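Local coordinates for putative branched-chain amino acid transport system substrate-binding protein (Rhodopseudomonas palustris, PDB 3TX6) that probably serves as the periplasmic solute-binding component of an ABC transporter, capturing small aromatic acids related to p-coumaric acid for uptake, at residues T13-G18 and L48-D53. Residues are numbered along the deposited sequence; the frame is centred on the assembly and turned at random.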
loop_
_atom_site.group_PDB
_atom_site.type_symbol
_atom_site.label_atom_id
_atom_site.label_comp_id
_atom_site.label_asym_id
_atom_site.label_seq_id
_atom_site.Cartn_x
_atom_site.Cartn_y
_atom_site.Cartn_z
ATOM N N THR A 13 6.081 -11.257 6.190
ATOM C CA THR A 13 7.350 -10.553 6.168
ATOM C C THR A 13 7.103 -9.093 5.880
ATOM O O THR A 13 6.464 -8.754 4.888
ATOM C CB THR A 13 8.387 -11.187 5.162
ATOM O OG1 THR A 13 9.684 -10.548 5.329
ATOM C CG2 THR A 13 7.923 -11.220 3.718
ATOM N N VAL A 14 7.561 -8.233 6.796
ATOM C CA VAL A 14 7.420 -6.822 6.643
ATOM C C VAL A 14 8.709 -6.111 7.047
ATOM O O VAL A 14 9.653 -6.725 7.526
ATOM C CB VAL A 14 6.209 -6.290 7.458
ATOM C CG1 VAL A 14 4.879 -6.690 6.823
ATOM C CG2 VAL A 14 6.330 -6.697 8.922
ATOM N N THR A 15 8.741 -4.816 6.794
ATOM C CA THR A 15 9.962 -4.029 6.961
ATOM C C THR A 15 9.869 -3.188 8.233
ATOM O O THR A 15 9.234 -2.114 8.269
ATOM C CB THR A 15 10.168 -3.114 5.749
ATOM O OG1 THR A 15 10.099 -3.901 4.536
ATOM C CG2 THR A 15 11.524 -2.344 5.894
ATOM N N THR A 16 10.525 -3.681 9.272
ATOM C CA THR A 16 10.478 -3.035 10.572
ATOM C C THR A 16 11.833 -2.434 10.982
ATOM O O THR A 16 11.944 -1.871 12.067
ATOM C CB THR A 16 9.940 -3.960 11.656
ATOM O OG1 THR A 16 10.790 -5.105 11.792
ATOM C CG2 THR A 16 8.536 -4.369 11.369
ATOM N N THR A 17 12.830 -2.555 10.110
ATOM C CA THR A 17 14.124 -1.869 10.237
ATOM C C THR A 17 14.528 -1.276 8.886
ATOM O O THR A 17 13.997 -1.697 7.851
ATOM C CB THR A 17 15.259 -2.829 10.677
ATOM O OG1 THR A 17 15.429 -3.871 9.695
ATOM C CG2 THR A 17 14.979 -3.416 12.029
ATOM N N GLY A 18 15.428 -0.297 8.890
ATOM C CA GLY A 18 15.848 0.375 7.674
ATOM C C GLY A 18 14.917 1.523 7.319
ATOM O O GLY A 18 13.980 1.833 8.074
ATOM N N LEU A 48 8.175 -11.817 10.514
ATOM C CA LEU A 48 9.605 -11.574 10.380
ATOM C C LEU A 48 9.857 -10.220 9.735
ATOM O O LEU A 48 9.068 -9.781 8.918
ATOM C CB LEU A 48 10.229 -12.676 9.476
ATOM C CG LEU A 48 10.240 -14.098 10.079
ATOM C CD1 LEU A 48 10.744 -15.135 9.042
ATOM C CD2 LEU A 48 11.073 -14.209 11.394
ATOM N N ASP A 49 10.984 -9.619 10.072
ATOM C CA ASP A 49 11.497 -8.435 9.424
ATOM C C ASP A 49 12.333 -8.843 8.221
ATOM O O ASP A 49 13.159 -9.751 8.322
ATOM C CB ASP A 49 12.382 -7.716 10.432
ATOM C CG ASP A 49 13.004 -6.428 9.931
ATOM O OD1 ASP A 49 12.475 -5.754 9.024
ATOM O OD2 ASP A 49 14.080 -6.100 10.503
ATOM N N ASP A 50 12.211 -8.085 7.144
ATOM C CA ASP A 50 13.115 -8.226 6.024
ATOM C C ASP A 50 14.019 -6.992 5.765
ATOM O O ASP A 50 14.828 -7.013 4.827
ATOM C CB ASP A 50 12.356 -8.548 4.743
ATOM C CG ASP A 50 11.196 -7.604 4.484
ATOM O OD1 ASP A 50 11.386 -6.374 4.564
ATOM O OD2 ASP A 50 10.114 -8.132 4.105
ATOM N N GLY A 51 13.885 -5.931 6.561
ATOM C CA GLY A 51 14.681 -4.740 6.365
ATOM C C GLY A 51 14.466 -4.040 5.020
ATOM O O GLY A 51 15.264 -3.173 4.646
ATOM N N GLY A 52 13.432 -4.461 4.294
ATOM C CA GLY A 52 13.162 -3.971 2.942
ATOM C C GLY A 52 13.989 -4.615 1.836
ATOM O O GLY A 52 13.934 -4.193 0.695
ATOM N N ASP A 53 14.769 -5.613 2.182
ATOM C CA ASP A 53 15.741 -6.219 1.264
ATOM C C ASP A 53 15.133 -7.413 0.578
ATOM O O ASP A 53 14.641 -8.318 1.255
ATOM C CB ASP A 53 16.923 -6.712 2.061
ATOM C CG ASP A 53 17.932 -7.443 1.221
ATOM O OD1 ASP A 53 18.257 -7.027 0.134
ATOM O OD2 ASP A 53 18.480 -8.433 1.703
#
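Asp49, the last residue of strand 41-49, and Asp50 just after it accept hydrogen bonds from Thr13, near the end of strand 8-14, and from the threonines beyond that strand. Thr17 OG1 donates to Asp49 OD2 at 2.7 Å, meeting the syn lone pair. The other oxygen, Asp49 OD1, lies between two backbone amides on opposite faces of the carboxylate plane: Thr16 N at 2.9 Å from across the contact, and Gly51 N at 2.8 Å, which closes an Asx turn. With CG anti to the backbone N (chi1 -179°), Asp49 extends its carboxylate to this bend in the facing chain. Replacing Asp49 with alanine would remove the acceptor of Thr16 N, Gly51 N and the Thr17 hydroxyl, and is likely to leave the threonine loop free to shift. Asp50 is gripped on both oxygens: Thr13 OG1 donates to Asp50 OD2 at 2.7 Å on the anti side, while Thr15 OG1 reaches the syn lone pair of Asp50 OD1. Gly52 N also donates to Asp50 OD1 in a second Asx turn, and Ser76 OG bonds OD2. Between these groups the strands run parallel, joined by Val14 N to Leu48 O at 3.0 Å and Asp50 N to Val14 O. Thr15 CG2 packs 3.3 Å from Gly52 N, over the type I' turn from Asp50 to Asp53, the N-cap of helix 54-67. The contact thus joins the C-terminal ends of adjacent parallel strands in one alpha/beta lobe of a periplasmic binding protein, the Thr15 side chain about 9 Å from bound 3-(4-hydroxy-phenyl)pyruvic acid. Asn60 of helix 54-67 bonds Thr13 OG1 and Asp49 O, Val14 touches Glu27 of helix 21-29, and strand 72-75 continues the sheet beyond strand 8-14.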